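Local coordinates for Bd0816 (Bdellovibrio bacteriovorus HD100, PDB 5CER), which probably acts as a serine-type D-Ala-D-Ala carboxypeptidase of the peptidase S13 family, a group that trims peptidoglycan peptides, at residues 102-107 / 135-140; 296-299 / 305-308; 244-249 / 270-275; 50-55 / 391-396. The protein carries 2 engineered substitutions. All coordinates share one frame; numbering follows the deposited sequence.

Interaction 1 (102-107 / 135-140)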
loop_
_atom_site.group_PDB
_atom_site.type_symbol
_atom_site.label_atom_id
_atom_site.label_comp_id
_atom_site.label_asym_id
_atom_site.label_seq_id
_atom_site.Cartn_x
_atom_site.Cartn_y
_atom_site.Cartn_z
ATOM N N LEU A 102 8.602 -21.712 26.595
ATOM C CA LEU A 102 7.800 -20.675 26.030
ATOM C C LEU A 102 6.487 -21.343 25.587
ATOM O O LEU A 102 6.456 -22.113 24.638
ATOM C CB LEU A 102 8.549 -20.010 24.872
ATOM C CG LEU A 102 8.122 -18.602 24.423
ATOM C CD1 LEU A 102 9.133 -17.709 23.690
ATOM C CD2 LEU A 102 6.982 -18.877 23.528
ATOM N N THR A 103 5.408 -21.024 26.274
ATOM C CA THR A 103 4.079 -21.405 25.837
ATOM C C THR A 103 3.311 -20.180 25.365
ATOM O O THR A 103 3.713 -19.042 25.631
ATOM C CB THR A 103 3.317 -22.126 26.971
ATOM O OG1 THR A 103 3.029 -21.219 28.046
ATOM C CG2 THR A 103 4.132 -23.269 27.514
ATOM N N PHE A 104 2.232 -20.409 24.614
ATOM C CA PHE A 104 1.374 -19.327 24.113
ATOM C C PHE A 104 -0.033 -19.860 23.935
ATOM O O PHE A 104 -0.226 -21.057 23.635
ATOM C CB PHE A 104 1.920 -18.753 22.788
ATOM C CG PHE A 104 1.876 -19.735 21.642
ATOM C CD1 PHE A 104 0.742 -19.851 20.845
ATOM C CD2 PHE A 104 2.930 -20.613 21.429
ATOM C CE1 PHE A 104 0.666 -20.775 19.830
ATOM C CE2 PHE A 104 2.856 -21.552 20.406
ATOM C CZ PHE A 104 1.714 -21.623 19.595
ATOM N N ASP A 105 -1.014 -18.974 24.091
ATOM C CA ASP A 105 -2.433 -19.339 24.013
ATOM C C ASP A 105 -3.051 -19.055 22.611
ATOM O O ASP A 105 -2.377 -18.591 21.668
ATOM C CB ASP A 105 -3.220 -18.708 25.190
ATOM C CG ASP A 105 -3.558 -17.231 24.994
ATOM O OD1 ASP A 105 -3.404 -16.691 23.881
ATOM O OD2 ASP A 105 -4.040 -16.613 25.972
ATOM N N GLU A 106 -4.349 -19.313 22.482
ATOM C CA GLU A 106 -5.055 -19.232 21.176
ATOM C C GLU A 106 -5.190 -17.861 20.564
ATOM O O GLU A 106 -5.572 -17.733 19.409
ATOM C CB GLU A 106 -6.459 -19.869 21.276
ATOM C CG GLU A 106 -7.421 -19.255 22.290
ATOM C CD GLU A 106 -7.392 -19.924 23.650
ATOM O OE1 GLU A 106 -6.321 -20.454 24.059
ATOM O OE2 GLU A 106 -8.456 -19.928 24.317
ATOM N N ASN A 107 -4.861 -16.855 21.342
ATOM C CA ASN A 107 -4.933 -15.487 20.900
ATOM C C ASN A 107 -3.598 -14.897 20.454
ATOM O O ASN A 107 -3.557 -13.710 20.069
ATOM C CB ASN A 107 -5.609 -14.644 22.006
ATOM C CG ASN A 107 -7.066 -15.022 22.191
ATOM O OD1 ASN A 107 -7.823 -15.274 21.240
ATOM N ND2 ASN A 107 -7.444 -15.135 23.416
ATOM N N GLU A 135 0.507 -24.546 15.095
ATOM C CA GLU A 135 1.700 -25.082 14.387
ATOM C C GLU A 135 2.410 -23.968 13.619
ATOM O O GLU A 135 3.648 -23.987 13.533
ATOM C CB GLU A 135 1.380 -26.250 13.385
ATOM C CG GLU A 135 0.700 -27.542 13.971
ATOM C CD GLU A 135 1.485 -28.128 15.146
ATOM O OE1 GLU A 135 2.532 -28.766 14.899
ATOM O OE2 GLU A 135 1.062 -28.002 16.327
ATOM N N ALA A 136 1.641 -23.035 13.043
ATOM C CA ALA A 136 2.254 -21.917 12.308
ATOM C C ALA A 136 2.920 -20.932 13.264
ATOM O O ALA A 136 3.988 -20.419 12.954
ATOM C CB ALA A 136 1.238 -21.238 11.415
ATOM N N VAL A 137 2.334 -20.713 14.440
ATOM C CA VAL A 137 2.946 -19.849 15.441
ATOM C C VAL A 137 4.248 -20.484 15.978
ATOM O O VAL A 137 5.292 -19.819 16.094
ATOM C CB VAL A 137 1.974 -19.564 16.601
ATOM C CG1 VAL A 137 2.690 -18.860 17.747
ATOM C CG2 VAL A 137 0.816 -18.725 16.126
ATOM N N ILE A 138 4.194 -21.787 16.252
ATOM C CA ILE A 138 5.401 -22.551 16.548
ATOM C C ILE A 138 6.465 -22.334 15.487
ATOM O O ILE A 138 7.593 -21.985 15.836
ATOM C CB ILE A 138 5.090 -24.055 16.743
ATOM C CG1 ILE A 138 4.327 -24.116 18.076
ATOM C CG2 ILE A 138 6.376 -24.910 16.740
ATOM C CD1 ILE A 138 3.778 -25.376 18.634
ATOM N N LYS A 139 6.129 -22.583 14.216
ATOM C CA LYS A 139 7.091 -22.387 13.123
ATOM C C LYS A 139 7.833 -21.027 13.172
ATOM O O LYS A 139 9.051 -21.002 13.054
ATOM C CB LYS A 139 6.455 -22.523 11.743
ATOM C CG LYS A 139 6.262 -23.952 11.314
ATOM C CD LYS A 139 6.464 -25.180 12.342
ATOM C CE LYS A 139 7.648 -26.108 12.064
ATOM N NZ LYS A 139 8.840 -25.854 12.927
ATOM N N ASN A 140 7.076 -19.941 13.329
ATOM C CA ASN A 140 7.623 -18.584 13.464
ATOM C C ASN A 140 8.479 -18.357 14.683
ATOM O O ASN A 140 9.586 -17.813 14.561
ATOM C CB ASN A 140 6.504 -17.541 13.501
ATOM C CG ASN A 140 5.918 -17.289 12.147
ATOM O OD1 ASN A 140 6.381 -16.422 11.409
ATOM N ND2 ASN A 140 4.931 -18.077 11.779
#

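Interaction 2 (296-299 / 305-308)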
loop_
_atom_site.group_PDB
_atom_site.type_symbol
_atom_site.label_atom_id
_atom_site.label_comp_id
_atom_site.label_asym_id
_atom_site.label_seq_id
_atom_site.Cartn_x
_atom_site.Cartn_y
_atom_site.Cartn_z
ATOM N N SER A 296 -3.559 7.385 3.825
ATOM C CA SER A 296 -2.350 7.969 3.267
ATOM C C SER A 296 -2.587 9.350 2.672
ATOM O O SER A 296 -3.684 9.627 2.202
ATOM C CB SER A 296 -1.776 7.048 2.182
ATOM O OG SER A 296 -1.676 5.709 2.645
ATOM N N VAL A 297 -1.533 10.167 2.661
ATOM C CA VAL A 297 -1.569 11.489 2.086
ATOM C C VAL A 297 -0.676 11.516 0.874
ATOM O O VAL A 297 0.502 11.177 0.978
ATOM C CB VAL A 297 -1.057 12.547 3.084
ATOM C CG1 VAL A 297 -1.093 13.927 2.466
ATOM C CG2 VAL A 297 -1.921 12.514 4.346
ATOM N N ALA A 298 -1.231 11.933 -0.265
ATOM C CA ALA A 298 -0.505 11.965 -1.525
ATOM C C ALA A 298 0.813 12.686 -1.378
ATOM O O ALA A 298 0.865 13.805 -0.895
ATOM C CB ALA A 298 -1.326 12.606 -2.619
ATOM N N ASN A 299 1.875 12.026 -1.831
ATOM C CA ASN A 299 3.220 12.562 -1.830
ATOM C C ASN A 299 3.859 12.637 -0.450
ATOM O O ASN A 299 5.028 12.273 -0.323
ATOM C CB ASN A 299 3.309 13.905 -2.567
ATOM C CG ASN A 299 4.712 14.404 -2.722
ATOM O OD1 ASN A 299 5.033 15.491 -2.249
ATOM N ND2 ASN A 299 5.566 13.634 -3.370
ATOM N N THR A 305 1.531 3.627 -0.889
ATOM C CA THR A 305 1.258 3.428 -2.304
ATOM C C THR A 305 0.940 4.708 -3.104
ATOM O O THR A 305 0.747 4.602 -4.317
ATOM C CB THR A 305 0.063 2.470 -2.546
ATOM O OG1 THR A 305 -1.138 3.102 -2.106
ATOM C CG2 THR A 305 0.283 1.103 -1.876
ATOM N N ILE A 306 0.809 5.871 -2.457
ATOM C CA ILE A 306 0.592 7.114 -3.169
ATOM C C ILE A 306 1.714 8.118 -2.928
ATOM O O ILE A 306 1.510 9.304 -3.107
ATOM C CB ILE A 306 -0.753 7.725 -2.835
ATOM C CG1 ILE A 306 -0.877 8.037 -1.333
ATOM C CG2 ILE A 306 -1.876 6.789 -3.320
ATOM C CD1 ILE A 306 -2.160 8.765 -0.936
ATOM N N ASP A 307 2.895 7.617 -2.567
ATOM C CA ASP A 307 4.118 8.371 -2.584
ATOM C C ASP A 307 4.349 9.137 -3.905
ATOM O O ASP A 307 4.845 10.247 -3.898
ATOM C CB ASP A 307 5.290 7.382 -2.316
ATOM C CG ASP A 307 6.683 8.063 -2.256
ATOM O OD1 ASP A 307 6.778 9.316 -1.970
ATOM O OD2 ASP A 307 7.678 7.306 -2.501
ATOM N N ASN A 308 4.014 8.522 -5.037
ATOM C CA ASN A 308 4.281 9.082 -6.378
ATOM C C ASN A 308 3.015 9.342 -7.182
ATOM O O ASN A 308 2.990 9.222 -8.407
ATOM C CB ASN A 308 5.195 8.111 -7.108
ATOM C CG ASN A 308 6.497 7.924 -6.388
ATOM O OD1 ASN A 308 7.135 8.877 -6.020
ATOM N ND2 ASN A 308 6.854 6.690 -6.121
#

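Interaction 3 (244-249 / 270-275)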
loop_
_atom_site.group_PDB
_atom_site.type_symbol
_atom_site.label_atom_id
_atom_site.label_comp_id
_atom_site.label_asym_id
_atom_site.label_seq_id
_atom_site.Cartn_x
_atom_site.Cartn_y
_atom_site.Cartn_z
ATOM N N GLN A 244 -26.856 -6.884 1.375
ATOM C CA GLN A 244 -26.256 -7.518 0.180
ATOM C C GLN A 244 -26.497 -6.841 -1.178
ATOM O O GLN A 244 -25.694 -6.993 -2.088
ATOM C CB GLN A 244 -26.673 -8.981 0.088
ATOM C CG GLN A 244 -28.184 -9.250 -0.162
ATOM C CD GLN A 244 -29.091 -9.133 1.088
ATOM O OE1 GLN A 244 -28.633 -8.825 2.199
ATOM N NE2 GLN A 244 -30.381 -9.404 0.894
ATOM N N ASN A 245 -27.587 -6.107 -1.310
ATOM C CA ASN A 245 -27.796 -5.265 -2.483
ATOM C C ASN A 245 -26.755 -4.185 -2.645
ATOM O O ASN A 245 -26.510 -3.753 -3.757
ATOM C CB ASN A 245 -29.212 -4.622 -2.464
ATOM C CG ASN A 245 -30.335 -5.653 -2.537
ATOM O OD1 ASN A 245 -31.284 -5.577 -1.779
ATOM N ND2 ASN A 245 -30.158 -6.672 -3.354
ATOM N N GLN A 246 -26.187 -3.700 -1.558
ATOM C CA GLN A 246 -25.179 -2.634 -1.593
ATOM C C GLN A 246 -23.741 -3.104 -1.383
ATOM O O GLN A 246 -22.800 -2.406 -1.763
ATOM C CB GLN A 246 -25.478 -1.557 -0.523
ATOM C CG GLN A 246 -26.674 -0.683 -0.791
ATOM C CD GLN A 246 -27.957 -1.330 -0.345
ATOM O OE1 GLN A 246 -28.054 -1.865 0.764
ATOM N NE2 GLN A 246 -28.967 -1.243 -1.190
ATOM N N ILE A 247 -23.564 -4.226 -0.685
ATOM C CA ILE A 247 -22.222 -4.623 -0.212
ATOM C C ILE A 247 -22.151 -6.104 0.115
ATOM O O ILE A 247 -23.052 -6.656 0.773
ATOM C CB ILE A 247 -21.786 -3.725 0.966
ATOM C CG1 ILE A 247 -20.326 -3.997 1.336
ATOM C CG2 ILE A 247 -22.705 -3.870 2.189
ATOM C CD1 ILE A 247 -19.679 -2.870 2.109
ATOM N N VAL A 248 -21.131 -6.759 -0.410
ATOM C CA VAL A 248 -20.809 -8.161 -0.055
ATOM C C VAL A 248 -19.324 -8.257 0.222
ATOM O O VAL A 248 -18.521 -7.884 -0.625
ATOM C CB VAL A 248 -21.161 -9.167 -1.167
ATOM C CG1 VAL A 248 -20.901 -10.614 -0.731
ATOM C CG2 VAL A 248 -22.648 -9.025 -1.597
ATOM N N PHE A 249 -18.986 -8.706 1.426
ATOM C CA PHE A 249 -17.615 -8.910 1.822
ATOM C C PHE A 249 -17.333 -10.388 2.068
ATOM O O PHE A 249 -18.186 -11.136 2.573
ATOM C CB PHE A 249 -17.252 -8.082 3.095
ATOM C CG PHE A 249 -16.608 -6.751 2.821
ATOM C CD1 PHE A 249 -17.015 -5.946 1.767
ATOM C CD2 PHE A 249 -15.633 -6.257 3.676
ATOM C CE1 PHE A 249 -16.429 -4.720 1.540
ATOM C CE2 PHE A 249 -15.035 -5.009 3.429
ATOM C CZ PHE A 249 -15.441 -4.252 2.362
ATOM N N CYS A 270 -20.786 2.531 -5.260
ATOM C CA CYS A 270 -19.957 3.697 -5.128
ATOM C C CYS A 270 -20.512 4.606 -4.029
ATOM O O CYS A 270 -19.765 5.259 -3.316
ATOM C CB CYS A 270 -19.860 4.409 -6.487
ATOM S SG CYS A 270 -18.416 5.463 -6.679
ATOM N N GLU A 271 -21.837 4.667 -3.943
ATOM C CA GLU A 271 -22.549 5.340 -2.857
ATOM C C GLU A 271 -22.073 4.853 -1.490
ATOM O O GLU A 271 -21.878 5.634 -0.566
ATOM C CB GLU A 271 -24.072 5.108 -3.005
ATOM C CG GLU A 271 -24.900 5.481 -1.789
ATOM C CD GLU A 271 -26.378 5.478 -2.042
ATOM O OE1 GLU A 271 -26.830 4.633 -2.847
ATOM O OE2 GLU A 271 -27.108 6.378 -1.514
ATOM N N THR A 272 -21.954 3.546 -1.365
ATOM C CA THR A 272 -21.551 2.930 -0.097
ATOM C C THR A 272 -20.143 3.412 0.349
ATOM O O THR A 272 -19.900 3.614 1.543
ATOM C CB THR A 272 -21.574 1.378 -0.190
ATOM O OG1 THR A 272 -22.877 0.922 -0.544
ATOM C CG2 THR A 272 -21.180 0.753 1.140
ATOM N N MET A 273 -19.250 3.606 -0.615
ATOM C CA MET A 273 -17.887 4.105 -0.340
ATOM C C MET A 273 -17.894 5.546 0.116
ATOM O O MET A 273 -17.143 5.887 1.015
ATOM C CB MET A 273 -16.974 3.979 -1.559
ATOM C CG MET A 273 -16.673 2.551 -1.939
ATOM S SD MET A 273 -15.837 1.571 -0.661
ATOM C CE MET A 273 -14.561 2.708 -0.045
ATOM N N ILE A 274 -18.774 6.367 -0.454
ATOM C CA ILE A 274 -18.979 7.751 0.007
ATOM C C ILE A 274 -19.531 7.759 1.451
ATOM O O ILE A 274 -19.054 8.542 2.276
ATOM C CB ILE A 274 -19.920 8.551 -0.908
ATOM C CG1 ILE A 274 -19.328 8.674 -2.311
ATOM C CG2 ILE A 274 -20.166 9.945 -0.353
ATOM C CD1 ILE A 274 -17.928 9.272 -2.375
ATOM N N LYS A 275 -20.525 6.918 1.741
ATOM C CA LYS A 275 -21.044 6.814 3.127
ATOM C C LYS A 275 -19.945 6.476 4.114
ATOM O O LYS A 275 -19.785 7.147 5.109
ATOM C CB LYS A 275 -22.112 5.750 3.265
ATOM C CG LYS A 275 -23.471 6.198 2.825
ATOM C CD LYS A 275 -24.483 5.099 3.088
ATOM C CE LYS A 275 -25.694 5.195 2.180
ATOM N NZ LYS A 275 -26.568 4.008 2.403
#

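Interaction 4 (50-55 / 391-396)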
loop_
_atom_site.group_PDB
_atom_site.type_symbol
_atom_site.label_atom_id
_atom_site.label_comp_id
_atom_site.label_asym_id
_atom_site.label_seq_id
_atom_site.Cartn_x
_atom_site.Cartn_y
_atom_site.Cartn_z
ATOM N N ASP A 50 -8.238 4.734 19.536
ATOM C CA ASP A 50 -6.962 4.640 20.259
ATOM C C ASP A 50 -6.788 3.298 20.988
ATOM O O ASP A 50 -5.943 3.174 21.850
ATOM C CB ASP A 50 -6.806 5.834 21.204
ATOM C CG ASP A 50 -6.441 7.106 20.475
ATOM O OD1 ASP A 50 -5.754 7.022 19.429
ATOM O OD2 ASP A 50 -6.813 8.217 20.925
ATOM N N TYR A 51 -7.558 2.288 20.604
ATOM C CA TYR A 51 -7.452 0.974 21.206
ATOM C C TYR A 51 -6.036 0.375 21.055
ATOM O O TYR A 51 -5.323 0.579 20.048
ATOM C CB TYR A 51 -8.501 0.044 20.591
ATOM C CG TYR A 51 -8.384 -1.396 21.017
ATOM C CD1 TYR A 51 -8.963 -1.841 22.202
ATOM C CD2 TYR A 51 -7.705 -2.315 20.217
ATOM C CE1 TYR A 51 -8.851 -3.151 22.589
ATOM C CE2 TYR A 51 -7.612 -3.632 20.579
ATOM C CZ TYR A 51 -8.170 -4.042 21.778
ATOM O OH TYR A 51 -8.068 -5.366 22.160
ATOM N N ARG A 52 -5.643 -0.364 22.072
ATOM C CA ARG A 52 -4.362 -1.002 22.097
ATOM C C ARG A 52 -4.514 -2.483 22.364
ATOM O O ARG A 52 -5.197 -2.906 23.325
ATOM C CB ARG A 52 -3.472 -0.309 23.130
ATOM C CG ARG A 52 -2.865 0.991 22.608
ATOM C CD ARG A 52 -2.002 1.603 23.689
ATOM N NE ARG A 52 -1.533 2.955 23.409
ATOM C CZ ARG A 52 -0.341 3.280 22.919
ATOM N NH1 ARG A 52 0.553 2.364 22.546
ATOM N NH2 ARG A 52 -0.043 4.558 22.774
ATOM N N HIS A 53 -3.844 -3.269 21.527
ATOM C CA HIS A 53 -3.733 -4.721 21.720
ATOM C C HIS A 53 -2.714 -4.998 22.836
ATOM O O HIS A 53 -1.531 -4.703 22.688
ATOM C CB HIS A 53 -3.322 -5.427 20.429
ATOM C CG HIS A 53 -4.311 -5.280 19.322
ATOM N ND1 HIS A 53 -5.165 -6.301 18.920
ATOM C CD2 HIS A 53 -4.593 -4.219 18.533
ATOM C CE1 HIS A 53 -5.927 -5.859 17.938
ATOM N NE2 HIS A 53 -5.590 -4.605 17.680
ATOM N N LYS A 54 -3.204 -5.505 23.961
ATOM C CA LYS A 54 -2.442 -5.678 25.204
ATOM C C LYS A 54 -2.087 -7.119 25.368
ATOM O O LYS A 54 -2.859 -7.901 25.972
ATOM C CB LYS A 54 -3.261 -5.215 26.434
ATOM C CG LYS A 54 -3.509 -3.718 26.479
ATOM C CD LYS A 54 -4.427 -3.283 27.615
ATOM C CE LYS A 54 -5.381 -2.156 27.191
ATOM N NZ LYS A 54 -6.190 -2.430 25.933
ATOM N N THR A 55 -0.912 -7.480 24.852
ATOM C CA THR A 55 -0.394 -8.808 24.975
ATOM C C THR A 55 0.255 -8.960 26.361
ATOM O O THR A 55 1.122 -8.174 26.761
ATOM C CB THR A 55 0.557 -9.111 23.815
ATOM O OG1 THR A 55 -0.039 -8.743 22.551
ATOM C CG2 THR A 55 0.883 -10.579 23.759
ATOM N N PRO A 391 4.731 -0.231 14.795
ATOM C CA PRO A 391 3.801 -1.020 15.557
ATOM C C PRO A 391 3.924 -0.870 17.069
ATOM O O PRO A 391 3.194 -1.546 17.809
ATOM C CB PRO A 391 4.116 -2.442 15.115
ATOM C CG PRO A 391 5.557 -2.414 14.772
ATOM C CD PRO A 391 5.846 -1.043 14.274
ATOM N N PHE A 392 4.821 0.006 17.538
ATOM C CA PHE A 392 4.975 0.318 18.985
ATOM C C PHE A 392 5.291 1.797 19.087
ATOM O O PHE A 392 5.738 2.380 18.102
ATOM C CB PHE A 392 6.114 -0.536 19.619
ATOM C CG PHE A 392 7.413 -0.499 18.859
ATOM C CD1 PHE A 392 8.298 0.540 19.021
ATOM C CD2 PHE A 392 7.728 -1.487 17.939
ATOM C CE1 PHE A 392 9.480 0.610 18.290
ATOM C CE2 PHE A 392 8.925 -1.439 17.211
ATOM C CZ PHE A 392 9.801 -0.380 17.403
ATOM N N ASP A 393 5.062 2.377 20.251
ATOM C CA ASP A 393 5.388 3.763 20.508
ATOM C C ASP A 393 5.874 3.921 21.965
ATOM O O ASP A 393 6.238 2.929 22.604
ATOM C CB ASP A 393 4.178 4.644 20.193
ATOM C CG ASP A 393 3.033 4.469 21.200
ATOM O OD1 ASP A 393 3.167 3.639 22.171
ATOM O OD2 ASP A 393 1.975 5.123 20.992
ATOM N N GLN A 394 5.873 5.140 22.494
ATOM C CA GLN A 394 6.437 5.407 23.850
ATOM C C GLN A 394 5.638 4.820 25.021
ATOM O O GLN A 394 6.160 4.761 26.099
ATOM C CB GLN A 394 6.672 6.912 24.064
ATOM C CG GLN A 394 7.672 7.496 23.056
ATOM C CD GLN A 394 7.978 8.967 23.263
ATOM O OE1 GLN A 394 7.126 9.829 23.056
ATOM N NE2 GLN A 394 9.193 9.265 23.702
ATOM N N ASN A 395 4.423 4.344 24.780
ATOM C CA ASN A 395 3.648 3.635 25.764
ATOM C C ASN A 395 3.639 2.135 25.498
ATOM O O ASN A 395 2.859 1.403 26.095
ATOM C CB ASN A 395 2.216 4.161 25.782
ATOM C CG ASN A 395 2.099 5.517 26.440
ATOM O OD1 ASN A 395 2.216 5.623 27.634
ATOM N ND2 ASN A 395 1.861 6.558 25.657
ATOM N N SER A 396 4.548 1.656 24.659
ATOM C CA SER A 396 4.678 0.221 24.438
ATOM C C SER A 396 5.668 -0.455 25.364
ATOM O O SER A 396 5.684 -1.690 25.423
ATOM C CB SER A 396 5.052 -0.044 22.974
ATOM O OG SER A 396 4.041 0.482 22.099
#

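Interaction 1 (102-107 / 135-140)
Phe104, at the end of strand 98-104, lays one ring face against Val137 of helix 130-145. The methyl CG1 of Val137 stands over that face, 3.5 Å from the ring centroid and only 16° off the ring normal, a CH-pi contact displaced slightly toward the rim on the CE1-CZ side. Val137 CB lies beside it at about the same height, beyond the CE1-CZ rim, 3.6 Å from Phe104 CZ, so the valine meets the ring with its branch point as well as with one methyl. The two side chains come from opposite directions, and the methyl settles on the ring face. Ile138 comes in differently: its CG1 lies in the ring plane, at the edge, 3.8 Å from Phe104 CE2, with the isoleucine running roughly perpendicular to the Phe104 side chain.

Torsions account for these roles. Phe104 holds CG between its own N and C (chi1 66°), which sends the ring out toward the helix, while Val137 turns CG1 trans to its N (chi1 171°) and presents that methyl to the ring. No hydrogen bond crosses the interface. Past the end of the strand, Asp105 OD1 accepts from Asn107 N at 2.9 Å in an Asx turn.

Helix 130-145 thus packs on one side of the mixed sheet: Leu141 of the same helix also touches Phe104, Val71 of strand 67-72 packs on the Phe104 side chain, and Ile138 reaches on to Ile179 of strand 175-181.

Interaction 2 (296-299 / 305-308)
Ile306 pushes its CD1 methyl into the backbone of segment 296-299, coming within 3.4 Å of Ala298 N and 3.6 Å of Ser296 CB. A chi1 of 60° swings CG1 toward segment 296-299, and with the chain then extended to CD1 the isoleucine lies across the peptide joining Val297 to Ala298. Ala298 CB is a more distant neighbour of the same methyl, at 4.3 Å. Next to this apolar contact the backbones join directly: Asn299 N donates to Ile306 O at 3.0 Å, an almost linear bond (174°) whose donor is tilted somewhat from the carbonyl plane. The same residue turns its CA toward the next carbonyl, a CA-H...O contact of 3.5 Å between Asn299 CA and Asp307 O.

The next shell fixes both pieces. Ser296 turns its hydroxyl to Asn212, leaving CB to meet Ile306, and Ser296 and Ala298 are bonded through their backbones to strand 317-324 and the residues just before it. Val297 N is held by Asp301, inside the intervening loop. On the other segment, Thr305 OG1 bonds Thr321 OG1, and Ile306 also packs on Thr321, which sits in a Lys-Thr-Gly sequence like the active-site motif of penicillin-binding proteins.

A single straight backbone bond therefore closes the short loop on its more exposed flank, while a buried methyl fills in behind it; the grip depends on shape and main chain more than on charge.

Interaction 3 (244-249 / 270-275)
The edge strand 247-248 of the small three-stranded antiparallel sheet meets the first turn of helix 270-286 where Gln246 and Ile247 touch Thr272. The chain leaves this strand, returns as the neighbouring strand 267-268 and passes directly into the helix, so the contact folds the helix start back against the sheet edge.

Thr272 serves both partners with different branches. Its methyl CG2, trans to the backbone N, faces Ile247 CD1 at 4.0 Å, a loose apolar contact in which the two side chains are about perpendicular. Its hydroxyl OG1 lies beside the backbone N (chi1 -58°) and turns to the Gln246 side, 3.6 Å from Gln246 CB and 3.5 Å from Gln246 O; neither approach amounts to a hydrogen bond. The polar partner of that hydroxyl is instead Thr269 OG1, just before the helix, and Gln246 is itself paired with Thr269 through the backbone.

Gln246 starts toward the helix but bends at chi2 (84°), which carries its amide away from Thr272, and OE1 accepts from Asp243 N within its own loop. Of the glutamine side chain, CB and CG are what face the threonine. Deeper in, Ile247 and Met273 both rest on Ile38 of helix 35-47, giving strand and helix a common apolar neighbour.

Without a hydrogen bond between the segments, the junction relies on van der Waals packing. Thr272 is buried on the helix face turned to Gln246 and Ile247, its hydroxyl bonded to Thr269, which probably limits the cost of burying it.

Interaction 4 (50-55 / 391-396)
Arg52 and Asp393 reach toward each other from opposite directions and meet in an end-on, two-nitrogen salt bridge. Arg52 NH1 donates to Asp393 OD1 at 2.9 Å and Arg52 NH2 to Asp393 OD2 at 2.8 Å, the latter on the syn lone pair. The pairing is not flat: guanidinium and carboxylate planes are turned 48° apart. Arg52 runs extended from CG to NE, while in Asp393 a chi1 of 70° folds the carboxylate back to the arginine. Asn395 lies over one guanidinium face, its CB 3.8 Å from Arg52 NH2.

The carboxylate is gripped from its own segment too. Asn395 N donates to Asp393 OD1 at 3.0 Å, arriving from the face of the carboxylate opposite to Arg52 NH1, and Asp393 N in turn bonds Ser396 OG at 2.8 Å. Arg52 NH1 has a second acceptor in Ser200 O, and Ser396 OG bonds Gln199 O, so both segments are also tied to strand 194-199 and the loop after it.

A type I beta turn from Asp393 to Ser396, overlapped by an Asx turn, thereby presents the carboxylate of its first residue for a bidentate arginine-aspartate salt bridge.

In the fold
Interactions 1 and 4 reach the same mixed sheet, through strand 98-104 and through the residues leading into strand 54-61, with centres about 21 Å apart. Interactions 2 and 3 lie elsewhere in the fold and follow each other along the chain, because helix 270-286 precedes strand 296-297. Their chemistry differs. Interactions 1 and 3 are buried helix-to-strand contacts without a cross-segment hydrogen bond, aromatic in the first and threonine-centred in the second. Interaction 2, also largely buried, adds one backbone bond to close a short loop. Interaction 4, only partly buried, relies on charge and brings together parts of the chain more than 330 residues apart.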